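Local coordinates for protein truncated hemoglobin 4 (Chlamydomonas reinhardtii, PDB 6BME) that binds heme b in a hexacoordinate state and, as a truncated (2-on-2) hemoglobin, probably binds oxygen, at residues 18-21 with 22-26; 76-79 with 80-84. All blocks are in the same frame, centred on the assembly; numbering follows the deposited sequence.

Interaction 1 of 2, residues 18-21 with 22-26; sequences DVFY and KKLMN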
loop_
_atom_site.group_PDB
_atom_site.type_symbol
_atom_site.label_atom_id
_atom_site.label_comp_id
_atom_site.label_asym_id
_atom_site.label_seq_id
_atom_site.Cartn_x
_atom_site.Cartn_y
_atom_site.Cartn_z
ATOM N N ASP A 18 5.613 -10.134 -2.762
ATOM C CA ASP A 18 6.514 -10.070 -3.912
ATOM C C ASP A 18 5.777 -9.624 -5.171
ATOM O O ASP A 18 6.268 -8.766 -5.917
ATOM C CB ASP A 18 7.198 -11.421 -4.128
ATOM C CG ASP A 18 8.469 -11.567 -3.298
ATOM O OD1 ASP A 18 8.828 -10.605 -2.579
ATOM O OD2 ASP A 18 9.102 -12.643 -3.363
ATOM N N VAL A 19 4.593 -10.191 -5.420
ATOM C CA VAL A 19 3.783 -9.761 -6.562
ATOM C C VAL A 19 3.540 -8.257 -6.494
ATOM O O VAL A 19 3.760 -7.526 -7.469
ATOM C CB VAL A 19 2.450 -10.530 -6.597
ATOM C CG1 VAL A 19 1.459 -9.860 -7.592
ATOM C CG2 VAL A 19 2.681 -12.001 -6.928
ATOM N N PHE A 20 3.114 -7.781 -5.323
ATOM C CA PHE A 20 2.743 -6.385 -5.133
ATOM C C PHE A 20 3.957 -5.484 -5.276
ATOM O O PHE A 20 3.907 -4.470 -5.979
ATOM C CB PHE A 20 2.079 -6.253 -3.761
ATOM C CG PHE A 20 1.641 -4.868 -3.399
ATOM C CD1 PHE A 20 1.025 -4.034 -4.328
ATOM C CD2 PHE A 20 1.791 -4.417 -2.098
ATOM C CE1 PHE A 20 0.613 -2.748 -3.963
ATOM C CE2 PHE A 20 1.374 -3.145 -1.728
ATOM C CZ PHE A 20 0.788 -2.310 -2.659
ATOM N N TYR A 21 5.071 -5.876 -4.655
ATOM C CA TYR A 21 6.316 -5.124 -4.763
ATOM C C TYR A 21 6.758 -4.983 -6.214
ATOM O O TYR A 21 7.097 -3.881 -6.672
ATOM C CB TYR A 21 7.397 -5.820 -3.935
ATOM C CG TYR A 21 8.790 -5.309 -4.187
ATOM C CD1 TYR A 21 9.244 -4.153 -3.576
ATOM C CD2 TYR A 21 9.654 -5.983 -5.033
ATOM C CE1 TYR A 21 10.521 -3.678 -3.800
ATOM C CE2 TYR A 21 10.935 -5.517 -5.264
ATOM C CZ TYR A 21 11.361 -4.363 -4.646
ATOM O OH TYR A 21 12.634 -3.891 -4.874
ATOM N N LYS A 22 6.748 -6.090 -6.961
ATOM C CA LYS A 22 7.239 -6.053 -8.335
ATOM C C LYS A 22 6.349 -5.186 -9.214
ATOM O O LYS A 22 6.849 -4.459 -10.082
ATOM C CB LYS A 22 7.354 -7.478 -8.888
ATOM C CG LYS A 22 8.469 -8.286 -8.236
ATOM C CD LYS A 22 8.518 -9.702 -8.776
ATOM C CE LYS A 22 9.534 -10.559 -8.013
ATOM N NZ LYS A 22 8.901 -11.757 -7.383
ATOM N N LYS A 23 5.032 -5.215 -8.981
ATOM C CA LYS A 23 4.133 -4.312 -9.704
ATOM C C LYS A 23 4.532 -2.852 -9.502
ATOM O O LYS A 23 4.566 -2.073 -10.456
ATOM C CB LYS A 23 2.683 -4.528 -9.262
ATOM C CG LYS A 23 1.996 -5.742 -9.860
ATOM C CD LYS A 23 0.607 -5.922 -9.253
ATOM C CE LYS A 23 -0.072 -7.186 -9.759
ATOM N NZ LYS A 23 -0.342 -7.117 -11.228
ATOM N N LEU A 24 4.828 -2.457 -8.259
ATOM C CA LEU A 24 5.196 -1.065 -8.010
ATOM C C LEU A 24 6.523 -0.720 -8.675
ATOM O O LEU A 24 6.657 0.338 -9.304
ATOM C CB LEU A 24 5.266 -0.788 -6.507
ATOM C CG LEU A 24 4.046 -1.122 -5.650
ATOM C CD1 LEU A 24 4.256 -0.597 -4.237
ATOM C CD2 LEU A 24 2.777 -0.542 -6.255
ATOM N N MET A 25 7.527 -1.592 -8.538
ATOM C CA MET A 25 8.829 -1.276 -9.113
ATOM C C MET A 25 8.798 -1.296 -10.636
ATOM O O MET A 25 9.605 -0.613 -11.275
ATOM C CB MET A 25 9.890 -2.242 -8.573
ATOM C CG MET A 25 9.977 -2.258 -7.040
ATOM S SD MET A 25 10.151 -0.596 -6.315
ATOM C CE MET A 25 11.780 -0.161 -6.928
ATOM N N ASN A 26 7.865 -2.025 -11.239
ATOM C CA ASN A 26 7.802 -2.098 -12.689
ATOM C C ASN A 26 6.850 -1.076 -13.288
ATOM O O ASN A 26 6.665 -1.061 -14.506
ATOM C CB ASN A 26 7.413 -3.515 -13.116
ATOM C CG ASN A 26 8.501 -4.529 -12.790
ATOM O OD1 ASN A 26 9.690 -4.241 -12.950
ATOM N ND2 ASN A 26 8.104 -5.710 -12.320
#
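Tyr-21 and Met-25 meet because CG of Tyr-21 stands anti to its own N (chi1 168°), which carries the ring outward beside Met-25. CG of Met-25, anti to its carbonyl carbon (chi1 -56°), lies over one face of the tyrosine ring, 3.7 Å from the centroid, in a CH-pi contact. The bend at chi2 turns SD to an oblique position 4.6 Å from the centroid, a Met-aromatic contact. With an alanine at Tyr-21, CG and SD of Met-25 would probably lose the ring they rest against, leaving contacts such as Phe-34.

One residue earlier, on the neighbouring side of the helix, CE1 of Phe-20 touches CD2 of Leu-24 at 3.8 Å, and CD1 of Leu-24 lies over a face of that ring. This pair faces inward, where Phe-20 also meets Phe-90 edge-to-face. CG1 of Val-19 runs beside CE of Lys-23, whose NZ forms a salt bridge with Glu-96.

Four i to i+4 backbone bonds join the segments, including Met-25 N to Tyr-21 O at 3.0 Å. Asp-18 OD2 and Lys-22 NZ are 4.1 Å apart, so their attraction is probably modest. Backbone bonds thus hold these two turns, while side chains add mainly dispersion and CH-pi contact rather than charge.

Interaction 2 of 2, residues 76-79 with 80-84; sequences RGLN and LTHFD. With HEM (protoporphyrin IX containing Fe), chain C.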
loop_
_atom_site.group_PDB
_atom_site.type_symbol
_atom_site.label_atom_id
_atom_site.label_comp_id
_atom_site.label_asym_id
_atom_site.label_seq_id
_atom_site.Cartn_x
_atom_site.Cartn_y
_atom_site.Cartn_z
ATOM N N ARG A 76 7.734 15.946 -3.344
ATOM C CA ARG A 76 7.915 15.088 -4.510
ATOM C C ARG A 76 6.655 14.919 -5.363
ATOM O O ARG A 76 6.635 14.048 -6.244
ATOM C CB ARG A 76 8.426 13.702 -4.073
ATOM C CG ARG A 76 9.647 13.710 -3.141
ATOM C CD ARG A 76 10.968 13.686 -3.883
ATOM N NE ARG A 76 11.108 12.466 -4.673
ATOM C CZ ARG A 76 11.423 11.273 -4.171
ATOM N NH1 ARG A 76 11.633 11.129 -2.868
ATOM N NH2 ARG A 76 11.517 10.222 -4.976
ATOM N N GLY A 77 5.599 15.694 -5.119
ATOM C CA GLY A 77 4.435 15.660 -5.984
ATOM C C GLY A 77 3.598 14.403 -5.907
ATOM O O GLY A 77 2.881 14.093 -6.861
ATOM N N LEU A 78 3.656 13.672 -4.794
ATOM C CA LEU A 78 2.827 12.479 -4.629
ATOM C C LEU A 78 1.356 12.881 -4.598
ATOM O O LEU A 78 0.976 13.829 -3.899
ATOM C CB LEU A 78 3.209 11.750 -3.341
ATOM C CG LEU A 78 2.494 10.411 -3.137
ATOM C CD1 LEU A 78 2.922 9.502 -4.256
ATOM C CD2 LEU A 78 2.806 9.778 -1.761
ATOM N N ASN A 79 0.521 12.180 -5.365
ATOM C CA ASN A 79 -0.852 12.647 -5.538
ATOM C C ASN A 79 -1.839 11.480 -5.576
ATOM O O ASN A 79 -1.474 10.307 -5.429
ATOM C CB ASN A 79 -0.967 13.539 -6.788
ATOM C CG ASN A 79 -0.670 12.799 -8.083
ATOM O OD1 ASN A 79 -1.132 11.692 -8.291
ATOM N ND2 ASN A 79 0.099 13.427 -8.966
ATOM N N LEU A 80 -3.117 11.825 -5.775
ATOM C CA LEU A 80 -4.180 10.830 -5.738
ATOM C C LEU A 80 -4.067 9.835 -6.887
ATOM O O LEU A 80 -4.486 8.677 -6.746
ATOM C CB LEU A 80 -5.543 11.527 -5.770
ATOM C CG LEU A 80 -5.992 12.217 -4.480
ATOM C CD1 LEU A 80 -7.287 12.945 -4.711
ATOM C CD2 LEU A 80 -6.135 11.206 -3.325
ATOM N N THR A 81 -3.546 10.264 -8.040
ATOM C CA THR A 81 -3.353 9.316 -9.131
ATOM C C THR A 81 -2.341 8.253 -8.718
ATOM O O THR A 81 -2.522 7.064 -8.991
ATOM C CB THR A 81 -2.890 10.037 -10.399
ATOM O OG1 THR A 81 -3.791 11.119 -10.700
ATOM C CG2 THR A 81 -2.875 9.080 -11.594
ATOM N N HIS A 82 -1.280 8.663 -8.031
ATOM C CA HIS A 82 -0.323 7.681 -7.544
ATOM C C HIS A 82 -0.978 6.734 -6.544
ATOM O O HIS A 82 -0.797 5.511 -6.637
ATOM C CB HIS A 82 0.878 8.390 -6.928
ATOM C CG HIS A 82 1.598 9.285 -7.888
ATOM N ND1 HIS A 82 1.917 10.590 -7.591
ATOM C CD2 HIS A 82 2.043 9.066 -9.148
ATOM C CE1 HIS A 82 2.545 11.133 -8.619
ATOM N NE2 HIS A 82 2.623 10.234 -9.580
ATOM N N PHE A 83 -1.764 7.279 -5.599
ATOM C CA PHE A 83 -2.456 6.437 -4.618
ATOM C C PHE A 83 -3.360 5.423 -5.304
ATOM O O PHE A 83 -3.397 4.246 -4.921
ATOM C CB PHE A 83 -3.287 7.281 -3.650
ATOM C CG PHE A 83 -4.129 6.453 -2.700
ATOM C CD1 PHE A 83 -5.390 5.991 -3.074
ATOM C CD2 PHE A 83 -3.647 6.112 -1.439
ATOM C CE1 PHE A 83 -6.149 5.209 -2.214
ATOM C CE2 PHE A 83 -4.403 5.338 -0.564
ATOM C CZ PHE A 83 -5.655 4.880 -0.953
ATOM N N ASP A 84 -4.151 5.883 -6.281
ATOM C CA ASP A 84 -5.081 4.983 -6.953
ATOM C C ASP A 84 -4.352 3.903 -7.739
ATOM O O ASP A 84 -4.903 2.811 -7.939
ATOM C CB ASP A 84 -6.015 5.773 -7.874
ATOM C CG ASP A 84 -6.966 6.671 -7.105
ATOM O OD1 ASP A 84 -7.214 6.383 -5.915
ATOM O OD2 ASP A 84 -7.472 7.667 -7.681
HETATM C CHA HEM C . 6.541 4.228 3.478
HETATM C CHB HEM C . 2.212 2.144 4.000
HETATM C CHC HEM C . 0.695 4.624 0.129
HETATM C CHD HEM C . 5.317 5.182 -1.141
HETATM C C1A HEM C . 5.532 3.465 4.022
HETATM C C2A HEM C . 5.561 2.650 5.230
HETATM C C3A HEM C . 4.347 2.076 5.343
HETATM C C4A HEM C . 3.522 2.500 4.235
HETATM C CMA HEM C . 3.835 1.127 6.446
HETATM C CAA HEM C . 6.757 2.476 6.218
HETATM C CBA HEM C . 7.984 1.873 5.534
HETATM C CGA HEM C . 9.076 1.496 6.517
HETATM O O1A HEM C . 9.616 2.401 7.228
HETATM O O2A HEM C . 9.419 0.277 6.561
HETATM C C1B HEM C . 1.384 2.742 3.072
HETATM C C2B HEM C . -0.065 2.737 3.067
HETATM C C3B HEM C . -0.466 3.440 1.997
HETATM C C4B HEM C . 0.708 3.878 1.283
HETATM C CMB HEM C . -0.969 2.073 4.133
HETATM C CAB HEM C . -1.897 3.745 1.491
HETATM C CBB HEM C . -2.966 3.008 1.794
HETATM C C1C HEM C . 1.815 4.910 -0.605
HETATM C C2C HEM C . 1.832 5.415 -1.946
HETATM C C3C HEM C . 3.099 5.553 -2.329
HETATM C C4C HEM C . 3.942 5.156 -1.213
HETATM C CMC HEM C . 0.569 5.701 -2.787
HETATM C CAC HEM C . 3.541 6.055 -3.717
HETATM C CBC HEM C . 4.630 5.554 -4.308
HETATM C C1D HEM C . 6.045 5.049 0.030
HETATM C C2D HEM C . 7.456 5.331 0.201
HETATM C C3D HEM C . 7.784 5.060 1.463
HETATM C C4D HEM C . 6.600 4.603 2.148
HETATM C CMD HEM C . 8.389 5.828 -0.915
HETATM C CAD HEM C . 9.185 5.166 2.135
HETATM C CBD HEM C . 9.489 6.612 2.502
HETATM C CGD HEM C . 10.881 6.643 3.091
HETATM O O1D HEM C . 11.233 5.709 3.854
HETATM O O2D HEM C . 11.625 7.609 2.809
HETATM N NA HEM C . 4.288 3.331 3.449
HETATM N NB HEM C . 1.826 3.454 1.967
HETATM N NC HEM C . 3.116 4.775 -0.188
HETATM N ND HEM C . 5.546 4.616 1.249
HETATM FE FE HEM C . 3.693 4.030 1.600
#
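Asn-79 and His-82 are joined by hydrogen bonds in both directions, a capping box at the start of helix 80-96. OD1 of Asn-79 accepts from the backbone N of His-82 at 3.0 Å, the donor tilted out of the carbonyl plane. It also takes a weak bond from Thr-81 N, bent to 117°. In return the backbone N of Asn-79 donates to ND1 of His-82 at 3.1 Å. The donor sits somewhat out of the imidazole plane. ND1 is thus the acceptor here and carries no proton in this bond. With chi1 at 64°, CG of Asn-79 lies between its own N and carbonyl carbon, which folds OD1 back over the first turn. The first regular helix bond follows, from Phe-83 N to Asn-79 O at 3.0 Å.

Flat groups also stack. The side-chain amide of Asn-79 lies over one face of the His-82 imidazole, the planes 8° apart, with OD1 3.3 Å above the ring. Gly-77 O comes to the ring edge, 3.5 Å from CE1 of His-82.

The apolar contacts turn to the heme. CD1 of Leu-78 lies 3.5 Å from CB of His-82 and also reaches the vinyl carbon CAC. Phe-83 meets the other vinyl group, its CE2 3.6 Å from CAB of the heme. Both residues belong to the heme pocket.

Segment 76-79 is the short link out of helix 62-75, which carries the axial ligand His-69. Leu-78 packs back on Leu-72 and Ile-73 of that helix, and the His-82 ring meets Phe-33 edge-to-face. The cap therefore starts helix 80-96 beside the heme, one short link after the helix that bears the axial histidine.

Interaction 1 comes first along the chain, within the C-terminal part of helix 10-25. Interaction 2 follows, at the turn between helices 62-75 and 80-96. Their centres are about 17 Å apart and their nearest atoms about 7 Å. Both belong to the same globin domain. Helix 80-96 connects them: interaction 2 caps its start, while Phe-20 and Lys-23 of interaction 1 pack near its other end. Interaction 2 touches the heme; from interaction 1, the side chain of Leu-24 comes to about 6 Å of it. Side chain to side chain, Leu-24 is about 5 Å from Lys-45, and Leu-78 of interaction 2 about 5 Å from His-69. Each contact thus lies near one of the two iron-binding residues.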